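Local coordinates for uncharacterized protein conserved in bacteria (Cupriavidus necator, PDB 5DMH), which catalyses the ATP-dependent phosphorylation of 3-oxo-tetronate to 3-oxo-tetronate 4-phosphate, at residues P32-I37 against E264-A269; N49-N54 against A76-V81; V131-L136 against V226-A231; F143-P148 against E244-L249; H212-R217 against L239-E244. All blocks are in the same frame, centred on the assembly; numbering follows the deposited sequence.

How the contacts relate
The five contacts join strands and helices of the sugar-binding half of the kinase, away from the bound ADP. Contacts 1 and 2, about 9 Å apart between centres, are joined through neighbouring parallel strands 34-38 and 78-82, where C36 N probably bonds to L79 O at 2.8 Å. Contacts 3 and 4, about 10 Å apart between centres, are likewise joined through adjacent strands, A229 O probably accepting from A146 N at 2.8 Å. Contact 5 lies about 8 Å from contact 4, centre to centre, and shares E244 and helix 236-245 with it. That residue also ties both to contact 1, since R268 NH1 forms a salt bridge with E244 OE1 at 3.2 Å. Contacts 2 and 3, about 22 Å apart between centres, do not touch.

Contact 1 (P32-I37 against E264-A269); sequences PLLGCI and ENFRRA
The F266 ring carries L33 over one face and L34 at its edge. L33 CB sits 4.2 Å from the ring centroid, only 8° off the normal, a centred CH-pi contact. L34 CD1 comes up near the ring plane, 4.2 Å from F266 CE2, the two side chains crossing at about a right angle. With its CG beside the backbone N (chi1 -72°), L33 runs antiparallel to the phenylalanine and brings CD1 to 4.0 Å from F266 CB, at the root of the ring. A second flat group, the R267 guanidinium, belongs to the outer side of helix 262-268. At its edge and close to its plane, R267 NE and R267 NH2 both grip E264 OE1, at 2.9 and 2.7 Å, while E264 N lies over one face. R268 NH2 reaches E264 OE2 more loosely at 3.3 Å, and R267 NH1 bonds to N54 O. The helix thus has two distinct sides: F266 joins it to the start of strand 34-38, with Q111 of strand 111-115 also against F266, while charge is gathered on the more exposed side. Across the contact itself there is no hydrogen bond, so the fit depends on apolar and CH-pi packing alone.

Contact 2 (N49-N54 against A76-V81); sequences NTLVRN and ADALVV
L51 overlaps A78 and V80 with a single methyl, CD1, which is 4.0 Å from A78 CB and 4.3 Å from V80 CG2. The arrangement is helix-on-sheet packing in the alpha/beta sugar-binding domain: helix 41-53 lies over the parallel strands 34-38, 78-82 and 58-62. A78 and V80, two residues apart on their strand, both direct their CB atoms to the helix, whereas L79 between them faces the other way, toward W103 and L104 of helix 90-106. The strand is therefore covered by a helix on each side.

The leucine reaches the strand because its CG is set beside the backbone N and anti to the carbonyl carbon (chi1 -68°), with chi2 near 180° carrying CD1 outward from the helix. Its methyl meets the alanine CB and one valine branch at ordinary van der Waals range. L51 also rests on L34 and C36 of the adjoining strand and on T58 on the other flank, and so spans three strands from one position of the helix. No polar group takes part in the contact, and all three touching residues are buried.

Polar bonds occupy the surroundings. D77, just ahead of the strand, forms a salt bridge through OD1 with R275 and accepts from R57 N with OD2. At the other segment, N54 turns its amide back to the helix backbone, and its ND2 donates to T50 O at 2.9 Å with a nearly straight N-H...O angle of 173°.

Contact 3 (V131-L136 against V226-A231); sequences VAEALL and VRMAIA
M228, a selenomethionine, lays its selenium against the A132 methyl, with SE 3.6 Å from A132 CB. The chain begins extended: CG stands anti to the backbone N (chi1 179°) and chi2 stays broadly trans. It then bends at chi3, which is only 34°, away from the usual staggered values. This late bend turns the terminal methyl across the helix, between E133 and A132, where M228 CE lies 3.9 Å from E133 CG and 4.0 Å from A132 CB. The glutamate crosses the selenomethionine at about a right angle and touches it with CG, an aliphatic carbon.

E133 starts off to one side of the strand, but its extended chain brings the far end closer. The carboxylate is engaged beyond the contact, OE1 accepting from K196 N and OE2 from N197 N. It makes no ion pair with R227: E133 OE2 and R227 NE are 6.2 Å apart. One turn along from A132, L136 sets its CG beside the backbone N and extends CD1 to 3.6 Å from R227 O, a methyl resting on a peptide carbonyl. L136 also leans on T144 of the neighbouring strand.

No hydrogen bond joins the two segments. The nearest CA atoms, those of E133 and M228, are 8.2 Å apart, and L191 of helix 187-193 also packs on M228. This is a helix lying on a parallel sheet, the layered alpha/beta architecture of the sugar-binding domain, with helix 128-139 spanning strands 144-147 and 228-231.

Contact 4 (F143-P148 against E244-L249); sequences FTIACP and EACANL
L249 buries the most surface here, pushing CD1 against the edge of the F143 ring, 4.0 Å from F143 CD2 and close to the ring plane. The contact joins parallel strand 144-147 of the alpha/beta sugar-binding domain to the connection between helix 236-245 and the next strand, 251-254. That connection is a type I beta turn from C246 to L249, closed by L249 N to C246 O at 3.1 Å, and it presents both of its end residues to the 143-145 region, L249 to F143 and C246 to I145.

F143 contributes through the far end of its side chain. CG is anti to the backbone N (chi1 -180°), which carries the ring out until its CD2-CE2 side meets the leucine methyl. The ring also packs on I218 and R222 of helix 211-223. The other branch, L249 CD2, lies 4.1 Å from F143 O, just ahead of the strand.

C246, the first residue to leave helical geometry, directs its sulfur into the branches of I145. The isoleucine holds CG1 between its backbone N and carbonyl carbon (chi1 58°), so that both branches turn to the same sulfur. All the touching residues are buried, and no hydrogen bond crosses. Q111 NE2 bonds to L249 O and, weakly, to C246 O, fastening the turn from outside. Three carbons of one residue lie round the sulfur: C246 SG is 3.7 Å from I145 CD1, 4.1 Å from I145 CG1 and 4.2 Å from I145 CG2.

Contact 5 (H212-R217 against L239-E244); sequences HATAER and LFTLGE
T214 carries the apolar part of this helix-helix contact with its methyl. T214 CG2 lies 4.0 Å from L242 CD2, the two side chains crossing at about a right angle. The L242 CB points away from helix 211-223, yet one of its branches comes back to the threonine, so it is the end of the leucine that touches.

A polar atom meets a methyl in the second pair. T214 OG1 is 3.5 Å from T241 CG2, a van der Waals contact rather than a hydrogen bond. Both threonines place OG1 beside the backbone N (T214 chi1 -60°, T241 chi1 -66°), and each hydroxyl is satisfied within its own chain neighbourhood: T214 OG1 bonds to G210 O, and weakly to A206 O, and T241 OG1 to A237 O, the G210 and A237 carbonyls each lying four residues earlier. T214 thus meets the partner helix with both OG1 and CG2, T241 with CG2.

Hydrogen bonds between the segments are absent. The nearest CA atoms, those of T214 and L242, are 7.1 Å apart.

Helices 211-223 and 236-245 meet at one side of the sugar-binding domain. L202 of strand 199-202 packs against both T214 and L242, V207 of helix 204-207 touches T241 and L242, and C147 of strand 144-147 touches L242, which places the pair against the end of the sheet that finishes with strand 199-202.

Contact 1 (P32-I37 against E264-A269)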
# COMPACT_ATOMS: atom_id res chain seq x y z
N PRO A 32 6.04 4.86 -21.00
CA PRO A 32 5.29 4.06 -20.01
C PRO A 32 3.85 3.83 -20.46
O PRO A 32 3.25 4.69 -21.12
CB PRO A 32 5.32 4.92 -18.75
CG PRO A 32 6.52 5.80 -18.92
CD PRO A 32 6.65 6.05 -20.38
N LEU A 33 3.31 2.67 -20.11
CA LEU A 33 1.99 2.25 -20.52
C LEU A 33 0.97 2.43 -19.41
O LEU A 33 -0.15 2.83 -19.65
CB LEU A 33 2.04 0.77 -20.90
CG LEU A 33 2.76 0.45 -22.20
CD1 LEU A 33 3.00 -1.03 -22.32
CD2 LEU A 33 1.94 0.96 -23.38
N LEU A 34 1.39 2.13 -18.19
CA LEU A 34 0.48 2.06 -17.05
C LEU A 34 0.89 3.00 -15.94
O LEU A 34 2.03 2.93 -15.45
CB LEU A 34 0.46 0.63 -16.52
CG LEU A 34 -0.60 0.30 -15.47
CD1 LEU A 34 -2.01 0.30 -16.07
CD2 LEU A 34 -0.32 -1.06 -14.86
N GLY A 35 -0.03 3.88 -15.53
CA GLY A 35 0.27 4.85 -14.49
C GLY A 35 -0.57 4.57 -13.26
O GLY A 35 -1.77 4.40 -13.38
N CYS A 36 0.06 4.47 -12.10
CA CYS A 36 -0.62 4.01 -10.90
C CYS A 36 -0.45 5.04 -9.80
O CYS A 36 0.59 5.68 -9.69
CB CYS A 36 -0.05 2.68 -10.45
SG CYS A 36 0.05 1.43 -11.75
N ILE A 37 -1.51 5.23 -9.05
CA ILE A 37 -1.53 6.12 -7.92
C ILE A 37 -1.90 5.30 -6.71
O ILE A 37 -3.01 4.77 -6.65
CB ILE A 37 -2.57 7.20 -8.14
CG1 ILE A 37 -2.23 7.99 -9.41
CG2 ILE A 37 -2.65 8.10 -6.94
CD1 ILE A 37 -3.37 8.88 -9.87
N GLU A 264 -0.42 -8.71 -19.13
CA GLU A 264 -0.80 -9.59 -20.22
C GLU A 264 -1.67 -8.87 -21.25
O GLU A 264 -1.53 -9.11 -22.45
CB GLU A 264 -1.51 -10.84 -19.69
CG GLU A 264 -1.82 -11.86 -20.74
CD GLU A 264 -0.58 -12.50 -21.33
OE1 GLU A 264 0.47 -12.48 -20.67
OE2 GLU A 264 -0.66 -13.03 -22.46
N ASN A 265 -2.57 -7.99 -20.82
CA ASN A 265 -3.32 -7.17 -21.77
C ASN A 265 -2.39 -6.43 -22.74
O ASN A 265 -2.63 -6.41 -23.94
CB ASN A 265 -4.17 -6.12 -21.07
CG ASN A 265 -5.34 -6.72 -20.33
OD1 ASN A 265 -5.87 -7.81 -20.68
ND2 ASN A 265 -5.80 -6.00 -19.31
N PHE A 266 -1.35 -5.79 -22.21
CA PHE A 266 -0.46 -5.00 -23.08
C PHE A 266 0.36 -5.91 -24.00
O PHE A 266 0.61 -5.57 -25.14
CB PHE A 266 0.44 -4.08 -22.25
CG PHE A 266 -0.33 -3.05 -21.47
CD1 PHE A 266 -1.02 -2.05 -22.13
CD2 PHE A 266 -0.38 -3.08 -20.09
CE1 PHE A 266 -1.75 -1.10 -21.42
CE2 PHE A 266 -1.12 -2.13 -19.36
CZ PHE A 266 -1.79 -1.14 -20.04
N ARG A 267 0.76 -7.06 -23.50
CA ARG A 267 1.47 -8.03 -24.32
C ARG A 267 0.60 -8.48 -25.49
O ARG A 267 1.03 -8.50 -26.65
CB ARG A 267 1.90 -9.23 -23.48
CG ARG A 267 3.16 -8.99 -22.67
CD ARG A 267 3.73 -10.29 -22.15
NE ARG A 267 2.90 -10.88 -21.10
CZ ARG A 267 2.97 -10.59 -19.81
NH1 ARG A 267 3.87 -9.72 -19.35
NH2 ARG A 267 2.15 -11.19 -18.95
N ARG A 268 -0.64 -8.83 -25.18
CA ARG A 268 -1.59 -9.28 -26.20
C ARG A 268 -1.83 -8.21 -27.27
O ARG A 268 -2.06 -8.51 -28.44
CB ARG A 268 -2.92 -9.61 -25.55
CG ARG A 268 -3.30 -11.04 -25.73
CD ARG A 268 -3.16 -11.80 -24.46
NE ARG A 268 -4.46 -11.96 -23.81
CZ ARG A 268 -4.74 -12.93 -22.95
NH1 ARG A 268 -5.94 -12.99 -22.40
NH2 ARG A 268 -3.82 -13.84 -22.63
N ALA A 269 -1.81 -6.96 -26.84
CA ALA A 269 -2.07 -5.83 -27.71
C ALA A 269 -0.84 -5.43 -28.52
O ALA A 269 -0.91 -4.52 -29.33
CB ALA A 269 -2.58 -4.64 -26.90

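Contact 2 (N49-N54 against A76-V81)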
# COMPACT_ATOMS: atom_id res chain seq x y z
N ASN A 49 5.52 -4.64 -7.00
CA ASN A 49 5.97 -6.03 -6.95
C ASN A 49 5.17 -6.92 -7.91
O ASN A 49 5.74 -7.70 -8.67
CB ASN A 49 5.85 -6.54 -5.51
CG ASN A 49 6.29 -8.00 -5.36
OD1 ASN A 49 7.43 -8.38 -5.63
ND2 ASN A 49 5.35 -8.83 -4.93
N THR A 50 3.85 -6.81 -7.84
CA THR A 50 2.98 -7.56 -8.72
C THR A 50 3.21 -7.24 -10.18
O THR A 50 3.26 -8.15 -11.02
CB THR A 50 1.49 -7.36 -8.34
OG1 THR A 50 1.25 -8.12 -7.14
CG2 THR A 50 0.58 -7.87 -9.45
N LEU A 51 3.39 -5.96 -10.50
CA LEU A 51 3.68 -5.59 -11.88
C LEU A 51 5.03 -6.14 -12.38
O LEU A 51 5.10 -6.69 -13.48
CB LEU A 51 3.62 -4.08 -12.04
CG LEU A 51 2.22 -3.52 -11.89
CD1 LEU A 51 2.30 -2.00 -11.79
CD2 LEU A 51 1.33 -3.94 -13.03
N VAL A 52 6.08 -6.01 -11.56
CA VAL A 52 7.39 -6.53 -11.95
C VAL A 52 7.34 -8.03 -12.14
O VAL A 52 7.87 -8.56 -13.11
CB VAL A 52 8.46 -6.16 -10.90
CG1 VAL A 52 9.74 -6.95 -11.11
CG2 VAL A 52 8.70 -4.65 -10.92
N ARG A 53 6.68 -8.72 -11.22
CA ARG A 53 6.61 -10.18 -11.28
C ARG A 53 5.81 -10.68 -12.47
O ARG A 53 5.94 -11.84 -12.85
CB ARG A 53 6.03 -10.75 -9.99
CG ARG A 53 7.06 -10.79 -8.84
CD ARG A 53 6.39 -10.88 -7.50
NE ARG A 53 5.70 -12.16 -7.23
CZ ARG A 53 6.29 -13.27 -6.79
NH1 ARG A 53 7.60 -13.34 -6.61
NH2 ARG A 53 5.55 -14.33 -6.53
N ASN A 54 4.99 -9.81 -13.05
CA ASN A 54 4.19 -10.18 -14.20
C ASN A 54 4.65 -9.51 -15.49
O ASN A 54 3.93 -9.50 -16.47
CB ASN A 54 2.70 -9.93 -13.96
CG ASN A 54 2.09 -10.97 -13.06
OD1 ASN A 54 1.60 -12.01 -13.52
ND2 ASN A 54 2.15 -10.71 -11.77
N ALA A 76 10.63 3.00 -18.16
CA ALA A 76 9.74 2.10 -17.44
C ALA A 76 8.52 1.72 -18.28
O ALA A 76 8.10 2.48 -19.15
CB ALA A 76 9.29 2.74 -16.13
N ASP A 77 7.97 0.54 -18.03
CA ASP A 77 6.67 0.16 -18.59
C ASP A 77 5.54 0.66 -17.70
O ASP A 77 4.44 0.99 -18.19
CB ASP A 77 6.56 -1.36 -18.74
CG ASP A 77 7.69 -1.95 -19.55
OD1 ASP A 77 7.99 -1.43 -20.65
OD2 ASP A 77 8.27 -2.96 -19.10
N ALA A 78 5.79 0.71 -16.39
CA ALA A 78 4.78 1.14 -15.44
C ALA A 78 5.40 2.08 -14.46
O ALA A 78 6.56 1.93 -14.12
CB ALA A 78 4.17 -0.06 -14.68
N LEU A 79 4.61 3.06 -14.01
CA LEU A 79 5.05 4.03 -13.01
C LEU A 79 4.07 3.98 -11.87
O LEU A 79 2.86 3.98 -12.10
CB LEU A 79 5.03 5.43 -13.63
CG LEU A 79 5.98 5.69 -14.81
CD1 LEU A 79 5.69 7.04 -15.43
CD2 LEU A 79 7.40 5.65 -14.33
N VAL A 80 4.58 3.90 -10.64
CA VAL A 80 3.75 3.88 -9.44
C VAL A 80 4.08 5.08 -8.56
O VAL A 80 5.16 5.15 -7.99
CB VAL A 80 3.93 2.59 -8.59
CG1 VAL A 80 3.05 2.66 -7.33
CG2 VAL A 80 3.57 1.33 -9.41
N VAL A 81 3.13 6.01 -8.46
CA VAL A 81 3.28 7.16 -7.59
C VAL A 81 2.77 6.87 -6.18
O VAL A 81 1.58 6.62 -5.96
CB VAL A 81 2.55 8.41 -8.19
CG1 VAL A 81 2.68 9.60 -7.24
CG2 VAL A 81 3.08 8.73 -9.58

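Contact 3 (V131-L136 against V226-A231)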
# COMPACT_ATOMS: atom_id res chain seq x y z
N VAL A 131 -11.60 9.92 -4.31
CA VAL A 131 -10.48 9.86 -5.26
C VAL A 131 -10.86 9.14 -6.56
O VAL A 131 -10.61 9.65 -7.66
CB VAL A 131 -9.21 9.25 -4.63
CG1 VAL A 131 -8.19 8.96 -5.69
CG2 VAL A 131 -8.61 10.22 -3.60
N ALA A 132 -11.49 7.97 -6.47
CA ALA A 132 -11.89 7.25 -7.66
C ALA A 132 -12.81 8.12 -8.50
O ALA A 132 -12.68 8.19 -9.74
CB ALA A 132 -12.57 5.93 -7.32
N GLU A 133 -13.78 8.76 -7.87
CA GLU A 133 -14.74 9.54 -8.65
C GLU A 133 -14.07 10.74 -9.30
O GLU A 133 -14.40 11.09 -10.45
CB GLU A 133 -15.94 10.00 -7.79
CG GLU A 133 -16.87 8.88 -7.46
CD GLU A 133 -18.11 9.30 -6.68
OE1 GLU A 133 -18.05 10.24 -5.87
OE2 GLU A 133 -19.15 8.67 -6.89
N ALA A 134 -13.11 11.34 -8.61
CA ALA A 134 -12.41 12.50 -9.15
C ALA A 134 -11.56 12.07 -10.35
O ALA A 134 -11.43 12.81 -11.33
CB ALA A 134 -11.52 13.16 -8.09
N LEU A 135 -10.93 10.91 -10.24
CA LEU A 135 -10.08 10.42 -11.31
C LEU A 135 -10.92 10.08 -12.54
O LEU A 135 -10.53 10.44 -13.67
CB LEU A 135 -9.29 9.21 -10.84
CG LEU A 135 -8.16 9.47 -9.83
CD1 LEU A 135 -7.61 8.17 -9.38
CD2 LEU A 135 -7.03 10.36 -10.37
N LEU A 136 -12.07 9.43 -12.34
CA LEU A 136 -12.99 9.16 -13.45
C LEU A 136 -13.40 10.45 -14.17
O LEU A 136 -13.36 10.51 -15.40
CB LEU A 136 -14.25 8.44 -12.96
CG LEU A 136 -14.13 6.95 -12.70
CD1 LEU A 136 -15.48 6.46 -12.12
CD2 LEU A 136 -13.73 6.19 -13.96
N VAL A 226 -24.58 2.54 -13.26
CA VAL A 226 -23.57 2.28 -12.25
C VAL A 226 -22.28 2.99 -12.67
O VAL A 226 -21.79 2.80 -13.76
CB VAL A 226 -23.30 0.77 -12.11
CG1 VAL A 226 -22.13 0.52 -11.20
CG2 VAL A 226 -24.58 0.05 -11.63
N ARG A 227 -21.75 3.83 -11.79
CA ARG A 227 -20.50 4.50 -12.12
C ARG A 227 -19.26 3.85 -11.51
O ARG A 227 -18.15 4.03 -12.00
CB ARG A 227 -20.63 5.98 -11.80
CG ARG A 227 -21.74 6.56 -12.70
CD ARG A 227 -21.79 8.05 -12.71
NE ARG A 227 -20.49 8.64 -12.98
CZ ARG A 227 -20.14 9.24 -14.12
NH1 ARG A 227 -20.99 9.34 -15.14
NH2 ARG A 227 -18.93 9.75 -14.23
N MSE A 228 -19.46 3.06 -10.46
CA MSE A 228 -18.39 2.26 -9.89
C MSE A 228 -18.98 0.95 -9.35
O MSE A 228 -19.97 0.97 -8.63
CB MSE A 228 -17.68 3.03 -8.76
CG MSE A 228 -16.59 2.28 -8.10
SE MSE A 228 -15.26 3.59 -7.39
CE MSE A 228 -16.41 5.00 -6.92
N ALA A 229 -18.36 -0.16 -9.70
CA ALA A 229 -18.84 -1.47 -9.24
C ALA A 229 -17.79 -2.17 -8.42
O ALA A 229 -16.64 -2.33 -8.87
CB ALA A 229 -19.21 -2.35 -10.43
N ILE A 230 -18.18 -2.60 -7.23
CA ILE A 230 -17.40 -3.56 -6.47
C ILE A 230 -17.31 -4.80 -7.36
O ILE A 230 -18.31 -5.21 -7.91
CB ILE A 230 -18.09 -3.92 -5.16
CG1 ILE A 230 -18.22 -2.70 -4.23
CG2 ILE A 230 -17.35 -5.05 -4.45
CD1 ILE A 230 -16.91 -2.06 -3.85
N ALA A 231 -16.12 -5.36 -7.56
CA ALA A 231 -15.99 -6.60 -8.34
C ALA A 231 -15.66 -7.79 -7.44
O ALA A 231 -14.64 -7.78 -6.74
CB ALA A 231 -14.94 -6.46 -9.41

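Contact 4 (F143-P148 against E244-L249)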
# COMPACT_ATOMS: atom_id res chain seq x y z
N PHE A 143 -17.18 4.86 -15.71
CA PHE A 143 -17.19 3.60 -14.97
C PHE A 143 -15.82 3.07 -14.58
O PHE A 143 -14.89 3.08 -15.37
CB PHE A 143 -17.86 2.52 -15.81
CG PHE A 143 -17.94 1.18 -15.14
CD1 PHE A 143 -19.00 0.86 -14.33
CD2 PHE A 143 -16.94 0.22 -15.33
CE1 PHE A 143 -19.09 -0.38 -13.73
CE2 PHE A 143 -17.02 -1.02 -14.73
CZ PHE A 143 -18.10 -1.32 -13.92
N THR A 144 -15.72 2.53 -13.37
CA THR A 144 -14.56 1.71 -13.02
C THR A 144 -14.99 0.62 -12.09
O THR A 144 -16.12 0.62 -11.62
CB THR A 144 -13.42 2.52 -12.39
OG1 THR A 144 -12.26 1.70 -12.34
CG2 THR A 144 -13.78 2.98 -11.01
N ILE A 145 -14.10 -0.34 -11.86
CA ILE A 145 -14.32 -1.36 -10.85
C ILE A 145 -13.51 -1.00 -9.61
O ILE A 145 -12.53 -0.23 -9.65
CB ILE A 145 -13.91 -2.78 -11.30
CG1 ILE A 145 -12.44 -2.83 -11.70
CG2 ILE A 145 -14.85 -3.26 -12.44
CD1 ILE A 145 -11.93 -4.23 -11.84
N ALA A 146 -13.93 -1.61 -8.50
CA ALA A 146 -13.27 -1.48 -7.22
C ALA A 146 -13.09 -2.91 -6.68
O ALA A 146 -14.06 -3.56 -6.29
CB ALA A 146 -14.14 -0.66 -6.28
N CYS A 147 -11.86 -3.40 -6.72
CA CYS A 147 -11.60 -4.78 -6.36
C CYS A 147 -10.37 -4.91 -5.49
O CYS A 147 -9.25 -5.08 -6.00
CB CYS A 147 -11.36 -5.63 -7.61
SG CYS A 147 -11.30 -7.41 -7.23
N PRO A 148 -10.57 -4.88 -4.17
CA PRO A 148 -9.45 -5.10 -3.25
C PRO A 148 -9.03 -6.56 -3.05
O PRO A 148 -8.18 -6.80 -2.20
CB PRO A 148 -9.96 -4.52 -1.95
CG PRO A 148 -11.49 -4.70 -2.01
CD PRO A 148 -11.81 -4.47 -3.46
N GLU A 244 -8.45 -8.86 -17.82
CA GLU A 244 -8.74 -8.97 -19.24
C GLU A 244 -10.04 -8.25 -19.61
O GLU A 244 -10.07 -7.55 -20.60
CB GLU A 244 -8.78 -10.44 -19.67
CG GLU A 244 -8.95 -10.60 -21.16
CD GLU A 244 -9.01 -12.05 -21.63
OE1 GLU A 244 -8.69 -12.98 -20.86
OE2 GLU A 244 -9.40 -12.24 -22.79
N ALA A 245 -11.10 -8.42 -18.83
CA ALA A 245 -12.38 -7.76 -19.13
C ALA A 245 -12.28 -6.24 -19.11
O ALA A 245 -13.00 -5.54 -19.84
CB ALA A 245 -13.44 -8.21 -18.18
N CYS A 246 -11.35 -5.74 -18.29
CA CYS A 246 -11.14 -4.30 -18.15
C CYS A 246 -10.01 -3.73 -19.01
O CYS A 246 -9.57 -2.62 -18.77
CB CYS A 246 -10.87 -3.96 -16.67
SG CYS A 246 -12.27 -4.28 -15.56
N ALA A 247 -9.59 -4.46 -20.04
CA ALA A 247 -8.51 -4.00 -20.90
C ALA A 247 -8.83 -2.63 -21.49
O ALA A 247 -7.92 -1.86 -21.78
CB ALA A 247 -8.28 -5.01 -22.03
N ASN A 248 -10.12 -2.36 -21.68
CA ASN A 248 -10.59 -1.14 -22.35
C ASN A 248 -10.96 0.01 -21.41
O ASN A 248 -11.44 1.05 -21.87
CB ASN A 248 -11.83 -1.47 -23.20
CG ASN A 248 -13.09 -1.74 -22.34
OD1 ASN A 248 -13.01 -2.24 -21.21
ND2 ASN A 248 -14.26 -1.41 -22.89
N LEU A 249 -10.79 -0.16 -20.10
CA LEU A 249 -11.09 0.90 -19.16
C LEU A 249 -9.87 1.81 -18.93
O LEU A 249 -8.77 1.32 -18.69
CB LEU A 249 -11.57 0.34 -17.82
CG LEU A 249 -12.89 -0.41 -17.78
CD1 LEU A 249 -13.19 -0.83 -16.32
CD2 LEU A 249 -14.01 0.42 -18.37

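Contact 5 (H212-R217 against L239-E244)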
# COMPACT_ATOMS: atom_id res chain seq x y z
N HIS A 212 -15.13 -12.50 -21.58
CA HIS A 212 -16.12 -11.98 -22.50
C HIS A 212 -17.41 -11.71 -21.74
O HIS A 212 -18.01 -10.63 -21.89
CB HIS A 212 -16.34 -12.94 -23.66
CG HIS A 212 -17.33 -12.45 -24.68
ND1 HIS A 212 -17.04 -11.44 -25.56
CD2 HIS A 212 -18.60 -12.84 -24.94
CE1 HIS A 212 -18.09 -11.21 -26.33
NE2 HIS A 212 -19.05 -12.05 -25.97
N ALA A 213 -17.84 -12.67 -20.91
CA ALA A 213 -19.07 -12.50 -20.14
C ALA A 213 -18.94 -11.36 -19.14
O ALA A 213 -19.90 -10.62 -18.87
CB ALA A 213 -19.42 -13.77 -19.40
N THR A 214 -17.76 -11.20 -18.58
CA THR A 214 -17.54 -10.15 -17.60
C THR A 214 -17.63 -8.78 -18.26
O THR A 214 -18.21 -7.85 -17.70
CB THR A 214 -16.21 -10.34 -16.89
OG1 THR A 214 -16.22 -11.61 -16.22
CG2 THR A 214 -15.95 -9.25 -15.85
N ALA A 215 -17.05 -8.66 -19.45
CA ALA A 215 -17.05 -7.40 -20.19
C ALA A 215 -18.48 -7.05 -20.59
O ALA A 215 -18.88 -5.87 -20.57
CB ALA A 215 -16.14 -7.53 -21.43
N GLU A 216 -19.27 -8.07 -20.92
CA GLU A 216 -20.67 -7.86 -21.26
C GLU A 216 -21.44 -7.34 -20.04
O GLU A 216 -22.28 -6.45 -20.18
CB GLU A 216 -21.32 -9.15 -21.77
CG GLU A 216 -20.88 -9.53 -23.18
CD GLU A 216 -21.47 -10.87 -23.62
OE1 GLU A 216 -21.51 -11.82 -22.80
OE2 GLU A 216 -21.88 -10.95 -24.78
N ARG A 217 -21.15 -7.89 -18.86
CA ARG A 217 -21.84 -7.49 -17.64
C ARG A 217 -21.46 -6.06 -17.26
O ARG A 217 -22.30 -5.27 -16.81
CB ARG A 217 -21.54 -8.45 -16.49
CG ARG A 217 -22.26 -8.10 -15.22
CD ARG A 217 -23.76 -8.11 -15.41
NE ARG A 217 -24.44 -7.71 -14.19
CZ ARG A 217 -25.65 -7.16 -14.16
NH1 ARG A 217 -26.33 -6.98 -15.29
NH2 ARG A 217 -26.19 -6.81 -13.00
N LEU A 239 -9.29 -12.79 -10.77
CA LEU A 239 -8.54 -11.55 -10.94
C LEU A 239 -8.01 -11.40 -12.37
O LEU A 239 -8.04 -10.30 -12.95
CB LEU A 239 -7.42 -11.48 -9.89
CG LEU A 239 -7.88 -11.18 -8.45
CD1 LEU A 239 -6.71 -11.32 -7.51
CD2 LEU A 239 -8.51 -9.80 -8.33
N PHE A 240 -7.54 -12.50 -12.96
CA PHE A 240 -7.07 -12.44 -14.33
C PHE A 240 -8.24 -12.19 -15.28
O PHE A 240 -8.09 -11.44 -16.25
CB PHE A 240 -6.32 -13.71 -14.74
CG PHE A 240 -4.90 -13.78 -14.21
CD1 PHE A 240 -3.88 -13.13 -14.88
CD2 PHE A 240 -4.61 -14.49 -13.06
CE1 PHE A 240 -2.57 -13.20 -14.41
CE2 PHE A 240 -3.31 -14.55 -12.59
CZ PHE A 240 -2.30 -13.90 -13.27
N THR A 241 -9.38 -12.79 -14.99
CA THR A 241 -10.59 -12.55 -15.79
C THR A 241 -10.99 -11.06 -15.77
O THR A 241 -11.32 -10.48 -16.80
CB THR A 241 -11.76 -13.41 -15.27
OG1 THR A 241 -11.45 -14.79 -15.50
CG2 THR A 241 -13.08 -13.04 -15.97
N LEU A 242 -10.98 -10.46 -14.58
CA LEU A 242 -11.33 -9.06 -14.43
C LEU A 242 -10.34 -8.16 -15.19
O LEU A 242 -10.75 -7.25 -15.91
CB LEU A 242 -11.40 -8.70 -12.94
CG LEU A 242 -12.62 -9.22 -12.15
CD1 LEU A 242 -12.36 -9.17 -10.65
CD2 LEU A 242 -13.85 -8.41 -12.51
N GLY A 243 -9.05 -8.42 -15.03
CA GLY A 243 -8.02 -7.68 -15.75
C GLY A 243 -8.23 -7.67 -17.26
O GLY A 243 -8.22 -6.63 -17.92
N GLU A 244 -8.45 -8.86 -17.82
CA GLU A 244 -8.74 -8.97 -19.24
C GLU A 244 -10.04 -8.25 -19.61
O GLU A 244 -10.07 -7.55 -20.60
CB GLU A 244 -8.78 -10.44 -19.67
CG GLU A 244 -8.95 -10.60 -21.16
CD GLU A 244 -9.01 -12.05 -21.63
OE1 GLU A 244 -8.69 -12.98 -20.86
OE2 GLU A 244 -9.40 -12.24 -22.79